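Local coordinates for protein colicin-D (Escherichia coli, PDB 5ZNM) that kills Escherichia coli and closely related bacteria by inhibiting protein synthesis, here as its central domain joined to its C-terminal tRNase domain, at residues 199-202 / 203-206; 322-325 / 326-330; 157-161 / 162-166. One frame throughout, in Å; residues are numbered along the deposited sequence.

Contact 1: 199-202 / 203-206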
loop_
_atom_site.group_PDB
_atom_site.type_symbol
_atom_site.label_atom_id
_atom_site.label_comp_id
_atom_site.label_asym_id
_atom_site.label_seq_id
_atom_site.Cartn_x
_atom_site.Cartn_y
_atom_site.Cartn_z
ATOM N N PRO A 199 -4.348 7.040 -29.148
ATOM C CA PRO A 199 -4.614 7.809 -30.368
ATOM C C PRO A 199 -4.691 9.304 -30.084
ATOM O O PRO A 199 -5.034 9.739 -28.982
ATOM C CB PRO A 199 -5.968 7.274 -30.847
ATOM C CG PRO A 199 -6.583 6.638 -29.645
ATOM C CD PRO A 199 -5.440 6.104 -28.827
ATOM N N ALA A 200 -4.344 10.079 -31.102
ATOM C CA ALA A 200 -4.628 11.500 -31.110
ATOM C C ALA A 200 -6.130 11.727 -30.988
ATOM O O ALA A 200 -6.939 10.898 -31.408
ATOM C CB ALA A 200 -4.095 12.141 -32.394
ATOM N N VAL A 201 -6.495 12.860 -30.379
ATOM C CA VAL A 201 -7.881 13.301 -30.230
ATOM C C VAL A 201 -7.930 14.795 -30.540
ATOM O O VAL A 201 -6.903 15.457 -30.665
ATOM C CB VAL A 201 -8.426 13.040 -28.811
ATOM C CG1 VAL A 201 -8.438 11.545 -28.483
ATOM C CG2 VAL A 201 -7.568 13.796 -27.787
ATOM N N VAL A 202 -9.142 15.333 -30.650
ATOM C CA VAL A 202 -9.293 16.783 -30.763
ATOM C C VAL A 202 -8.690 17.442 -29.526
ATOM O O VAL A 202 -9.167 17.240 -28.404
ATOM C CB VAL A 202 -10.769 17.181 -30.933
ATOM C CG1 VAL A 202 -10.953 18.702 -30.780
ATOM C CG2 VAL A 202 -11.294 16.705 -32.261
ATOM N N GLY A 203 -7.629 18.225 -29.723
ATOM C CA GLY A 203 -6.955 18.896 -28.631
ATOM C C GLY A 203 -5.710 18.230 -28.094
ATOM O O GLY A 203 -5.115 18.751 -27.141
ATOM N N ALA A 204 -5.278 17.110 -28.678
ATOM C CA ALA A 204 -4.086 16.495 -28.125
ATOM C C ALA A 204 -3.471 15.535 -29.134
ATOM O O ALA A 204 -4.214 14.831 -29.823
ATOM C CB ALA A 204 -4.399 15.746 -26.820
ATOM N N PRO A 205 -2.144 15.485 -29.249
ATOM C CA PRO A 205 -1.473 14.517 -30.134
ATOM C C PRO A 205 -1.548 13.105 -29.572
ATOM O O PRO A 205 -2.054 12.908 -28.460
ATOM C CB PRO A 205 -0.011 14.996 -30.149
ATOM C CG PRO A 205 0.124 15.701 -28.795
ATOM C CD PRO A 205 -1.178 16.377 -28.587
ATOM N N SER A 206 -1.051 12.122 -30.320
ATOM C CA SER A 206 -0.885 10.779 -29.793
ATOM C C SER A 206 -0.080 10.838 -28.507
ATOM O O SER A 206 0.826 11.660 -28.368
ATOM C CB SER A 206 -0.159 9.874 -30.800
ATOM O OG SER A 206 -0.741 9.973 -32.099
HETATM O O HOH W 1 -3.179 9.092 -33.369
#

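Contact 2: 322-325 / 326-330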
loop_
_atom_site.group_PDB
_atom_site.type_symbol
_atom_site.label_atom_id
_atom_site.label_comp_id
_atom_site.label_asym_id
_atom_site.label_seq_id
_atom_site.Cartn_x
_atom_site.Cartn_y
_atom_site.Cartn_z
ATOM N N ASP A 322 -5.626 26.748 -27.628
ATOM C CA ASP A 322 -4.557 26.806 -28.622
ATOM C C ASP A 322 -4.163 28.255 -28.922
ATOM O O ASP A 322 -2.971 28.563 -29.060
ATOM C CB ASP A 322 -4.989 26.068 -29.904
ATOM C CG ASP A 322 -5.052 24.529 -29.726
ATOM O OD1 ASP A 322 -4.523 23.999 -28.721
ATOM O OD2 ASP A 322 -5.642 23.841 -30.582
ATOM N N ALA A 323 -5.139 29.169 -28.984
ATOM C CA ALA A 323 -4.804 30.571 -29.237
ATOM C C ALA A 323 -3.945 31.145 -28.120
ATOM O O ALA A 323 -2.987 31.881 -28.378
ATOM C CB ALA A 323 -6.072 31.406 -29.417
ATOM N N ILE A 324 -4.259 30.811 -26.868
ATOM C CA ILE A 324 -3.422 31.260 -25.765
ATOM C C ILE A 324 -2.018 30.677 -25.889
ATOM O O ILE A 324 -1.023 31.377 -25.670
ATOM C CB ILE A 324 -4.094 30.911 -24.424
ATOM C CG1 ILE A 324 -5.427 31.663 -24.320
ATOM C CG2 ILE A 324 -3.165 31.214 -23.229
ATOM C CD1 ILE A 324 -6.438 31.005 -23.419
ATOM N N GLU A 325 -1.911 29.393 -26.260
ATOM C CA GLU A 325 -0.586 28.797 -26.443
ATOM C C GLU A 325 0.181 29.460 -27.586
ATOM O O GLU A 325 1.396 29.660 -27.478
ATOM C CB GLU A 325 -0.700 27.288 -26.678
ATOM C CG GLU A 325 -0.952 26.512 -25.395
ATOM C CD GLU A 325 0.281 26.457 -24.499
ATOM O OE1 GLU A 325 1.347 26.001 -24.960
ATOM O OE2 GLU A 325 0.189 26.893 -23.336
ATOM N N GLU A 326 -0.501 29.788 -28.696
ATOM C CA GLU A 326 0.177 30.471 -29.804
ATOM C C GLU A 326 0.709 31.838 -29.375
ATOM O O GLU A 326 1.812 32.245 -29.779
ATOM C CB GLU A 326 -0.773 30.624 -31.004
ATOM C CG GLU A 326 -1.096 29.289 -31.724
ATOM C CD GLU A 326 -2.148 29.421 -32.837
ATOM O OE1 GLU A 326 -2.487 30.563 -33.229
ATOM O OE2 GLU A 326 -2.649 28.371 -33.310
ATOM N N HIS A 327 -0.075 32.569 -28.576
ATOM C CA HIS A 327 0.377 33.842 -28.020
ATOM C C HIS A 327 1.612 33.648 -27.144
ATOM O O HIS A 327 2.609 34.367 -27.282
ATOM C CB HIS A 327 -0.766 34.480 -27.208
ATOM C CG HIS A 327 -0.350 35.650 -26.370
ATOM N ND1 HIS A 327 -0.357 36.945 -26.845
ATOM C CD2 HIS A 327 0.046 35.725 -25.076
ATOM C CE1 HIS A 327 0.028 37.765 -25.884
ATOM N NE2 HIS A 327 0.280 37.053 -24.801
ATOM N N LEU A 328 1.569 32.666 -26.242
ATOM C CA LEU A 328 2.702 32.466 -25.341
ATOM C C LEU A 328 3.935 31.944 -26.058
ATOM O O LEU A 328 5.047 32.128 -25.553
ATOM C CB LEU A 328 2.329 31.505 -24.221
ATOM C CG LEU A 328 1.287 32.015 -23.222
ATOM C CD1 LEU A 328 0.903 30.864 -22.305
ATOM C CD2 LEU A 328 1.811 33.216 -22.414
ATOM N N SER A 329 3.768 31.303 -27.217
ATOM C CA SER A 329 4.907 30.755 -27.956
ATOM C C SER A 329 5.496 31.744 -28.943
ATOM O O SER A 329 6.610 31.521 -29.431
ATOM C CB SER A 329 4.500 29.492 -28.728
ATOM O OG SER A 329 4.040 28.489 -27.836
ATOM N N ASP A 330 4.764 32.807 -29.259
ATOM C CA ASP A 330 5.217 33.774 -30.249
ATOM C C ASP A 330 6.524 34.396 -29.778
ATOM O O ASP A 330 6.664 34.775 -28.610
ATOM C CB ASP A 330 4.124 34.828 -30.456
ATOM C CG ASP A 330 4.485 35.891 -31.490
ATOM O OD1 ASP A 330 5.668 36.257 -31.649
ATOM O OD2 ASP A 330 3.548 36.392 -32.140
#

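Contact 3: 157-161 / 162-166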
loop_
_atom_site.group_PDB
_atom_site.type_symbol
_atom_site.label_atom_id
_atom_site.label_comp_id
_atom_site.label_asym_id
_atom_site.label_seq_id
_atom_site.Cartn_x
_atom_site.Cartn_y
_atom_site.Cartn_z
ATOM N N LEU A 157 -9.632 12.364 -15.289
ATOM C CA LEU A 157 -8.892 13.266 -14.416
ATOM C C LEU A 157 -9.095 14.704 -14.878
ATOM O O LEU A 157 -9.016 14.997 -16.074
ATOM C CB LEU A 157 -7.405 12.926 -14.399
ATOM C CG LEU A 157 -7.010 11.725 -13.549
ATOM C CD1 LEU A 157 -5.534 11.435 -13.731
ATOM C CD2 LEU A 157 -7.324 11.975 -12.084
ATOM N N ILE A 158 -9.359 15.597 -13.928
ATOM C CA ILE A 158 -9.672 16.988 -14.226
ATOM C C ILE A 158 -8.905 17.881 -13.268
ATOM O O ILE A 158 -8.250 17.418 -12.332
ATOM C CB ILE A 158 -11.179 17.298 -14.124
ATOM C CG1 ILE A 158 -11.636 17.176 -12.674
ATOM C CG2 ILE A 158 -11.975 16.390 -15.010
ATOM C CD1 ILE A 158 -13.063 17.611 -12.457
ATOM N N ASN A 159 -8.974 19.186 -13.536
ATOM C CA ASN A 159 -8.430 20.206 -12.655
ATOM C C ASN A 159 -9.629 20.975 -12.133
ATOM O O ASN A 159 -10.323 21.639 -12.909
ATOM C CB ASN A 159 -7.477 21.152 -13.384
ATOM C CG ASN A 159 -6.207 20.480 -13.846
ATOM O OD1 ASN A 159 -5.432 21.079 -14.588
ATOM N ND2 ASN A 159 -5.975 19.240 -13.408
ATOM N N SER A 160 -9.882 20.883 -10.835
ATOM C CA SER A 160 -10.998 21.601 -10.224
ATOM C C SER A 160 -10.456 22.435 -9.073
ATOM O O SER A 160 -10.126 21.890 -8.016
ATOM C CB SER A 160 -12.083 20.645 -9.750
ATOM O OG SER A 160 -13.189 21.371 -9.240
ATOM N N ASN A 161 -10.351 23.742 -9.310
ATOM C CA ASN A 161 -9.967 24.744 -8.316
ATOM C C ASN A 161 -8.717 24.313 -7.542
ATOM O O ASN A 161 -8.755 24.008 -6.348
ATOM C CB ASN A 161 -11.140 25.040 -7.378
ATOM C CG ASN A 161 -11.329 26.527 -7.145
ATOM O OD1 ASN A 161 -11.647 27.276 -8.071
ATOM N ND2 ASN A 161 -11.136 26.962 -5.904
ATOM N N GLY A 162 -7.600 24.304 -8.273
ATOM C CA GLY A 162 -6.313 23.928 -7.726
ATOM C C GLY A 162 -6.080 22.440 -7.575
ATOM O O GLY A 162 -4.919 22.015 -7.501
ATOM N N GLN A 163 -7.133 21.629 -7.550
ATOM C CA GLN A 163 -7.026 20.221 -7.207
ATOM C C GLN A 163 -6.963 19.341 -8.444
ATOM O O GLN A 163 -7.674 19.569 -9.426
ATOM C CB GLN A 163 -8.218 19.779 -6.363
ATOM C CG GLN A 163 -8.651 20.784 -5.331
ATOM C CD GLN A 163 -8.301 20.356 -3.954
ATOM O OE1 GLN A 163 -7.723 19.291 -3.741
ATOM N NE2 GLN A 163 -8.647 21.175 -2.977
ATOM N N LEU A 164 -6.149 18.300 -8.359
ATOM C CA LEU A 164 -6.305 17.152 -9.237
ATOM C C LEU A 164 -7.473 16.320 -8.724
ATOM O O LEU A 164 -7.485 15.908 -7.558
ATOM C CB LEU A 164 -5.017 16.338 -9.274
ATOM C CG LEU A 164 -5.020 15.141 -10.224
ATOM C CD1 LEU A 164 -5.388 15.559 -11.638
ATOM C CD2 LEU A 164 -3.662 14.441 -10.196
ATOM N N ALA A 165 -8.465 16.091 -9.578
ATOM C CA ALA A 165 -9.667 15.378 -9.179
ATOM C C ALA A 165 -10.004 14.303 -10.200
ATOM O O ALA A 165 -9.625 14.387 -11.371
ATOM C CB ALA A 165 -10.859 16.334 -9.015
ATOM N N LEU A 166 -10.738 13.290 -9.738
ATOM C CA LEU A 166 -11.232 12.209 -10.579
ATOM C C LEU A 166 -12.746 12.316 -10.659
ATOM O O LEU A 166 -13.430 12.271 -9.629
ATOM C CB LEU A 166 -10.820 10.850 -10.008
ATOM C CG LEU A 166 -11.235 9.604 -10.785
ATOM C CD1 LEU A 166 -10.588 9.579 -12.152
ATOM C CD2 LEU A 166 -10.853 8.375 -9.988
#

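Contact 1: 199-202 / 203-206
Val201 and Ala204 face each other across a type II beta turn at the tip of the hairpin loop that joins strands 194-198 and 207-212 of the central domain. Their side chains leave the two arms on the same side, and methyl CG2 of Val201 packs on CB of Ala204 at 3.8 Å. Chi1 of -62° turns CG1 of Val201 away from the carbonyl carbon and leaves CG2 between that carbon and the backbone N, on the side of Ala204. Arg260 and Pro284 cover both side chains. The backbones of the pair are joined twice: Val201 N gives to Ala204 O at 3.1 Å, and Ala204 N returns a bond of 3.1 Å to Val201 O, arriving above the carbonyl plane. Gly203 makes the bend with a positive phi of 98°, and its carbonyl O accepts from Arg321 of the tRNase domain. Ala200 and Ser206 turn to the other side of the loop, where Ala200 CB lies 3.7 Å from Ser206 N. Beside them, one water links the arms, accepting from Ala200 N at 2.7 Å and lying 2.9 Å from Ser206 OG.

Contact 2: 322-325 / 326-330
Leu328 lies alongside Ile324, one turn earlier on the last stretch of alpha-helix 314-329 in the tRNase domain, with both side chains pointing the same way and Leu328 CD1 4.2 Å from Ile324 CG2. Leu328 CG also rests 3.4 Å from Ile324 O. Phe290 and Val357 of strand 355-359 pack on Ile324, which is buried. Glu325 comes across Leu328 at a slant: a bend at chi2 (-72°) turns the carboxylate aside, with OE2 4.2 Å from Leu328 CD1. That OE2 is also in a salt bridge with Arg289. Buried His327 bonds through NE2 to Tyr348 O, while its CB sits 3.5 Å from Ile324 O. On the exposed side, Glu326 runs out extended beyond CG, and that carbon passes 3.3 Å from Asp322 O. Asp322 OD2 and Glu326 OE2 are 6.1 Å apart, like charges not in contact. Regular i to i+4 backbone bonds run through the segment, and Asp330 is the first residue to leave helical geometry. Just before it, Ser329 grips the helix twice through one acceptor. With chi1 at -61°, its hydroxyl swings back along the helix, and Glu325 O accepts from Ser329 N at 2.9 Å and from Ser329 OG, also at 2.9 Å, the two donors coming from opposite faces of the carbonyl plane.

Contact 3: 157-161 / 162-166
A beta hairpin with a two-residue type I' turn, Ser160 to Gln163, joins antiparallel strands 153-160 and 163-170 at one edge of a four-stranded sheet in the central domain. Ile158 pairs with Ala165 and Ser160 with Gln163 as hydrogen-bonded pairs; the two bonds nearest the turn are Ser160 N to Gln163 O, in the carbonyl plane at 2.9 Å, and Gln163 N to Ser160 O, where the donor stands well above the plane. On one face of the sheet, Leu157, Leu164 and Leu166 meet: CD2 of Leu157 reaches across the strands to lie 4.1 Å from Leu164 CD1 and 4.0 Å from Leu166 CD1. Ala126 and Phe128 of strand 126-131 close over these leucines. The other face carries Ile158 and Ala165, in contact through Ile158 CG1 and Ala165 CB at 3.8 Å. Chi1 of Ile158, 67°, sets CG1 between the backbone N and the carbonyl carbon, on the side of Ala165, while Arg99 packs against both residues. At the turn end, Gln163 CG lies 3.3 Å from Ser160 O; beyond it the chain bends at chi2, and OE1 bonds to Ser101 OG of strand 96-103. Asn159 is held at both ends of its amide, which fixes its rotation: OD1 accepts from Gly288 N, and ND2 turns back on its own strand. Ile158 O thus takes two donors from opposite faces of its plane, Ala165 N at 3.1 Å and Asn159 ND2 at 3.1 Å.

In the fold
Along the chain the three contacts follow in series, neither nesting nor crossing. Contact 3 comes first, closing the hairpin of strands 153-160 and 163-170; contact 1 then closes the loop between strands 194-198 and 207-212 in a different sheet of the same central domain, the centres about 20 Å apart. Contact 2 comes last, on helix 314-329 of the tRNase domain. No two touch, but contacts 1 and 2 come within about 5 Å between nearest atoms, and Arg321, just ahead of 322-325, reaches Gly203 of the turn Val201 to Ala204. The chain at Gly288 and Arg289 also connects contacts 3 and 2: Gly288 bonds to Asn159, while Arg289 pairs with Glu325.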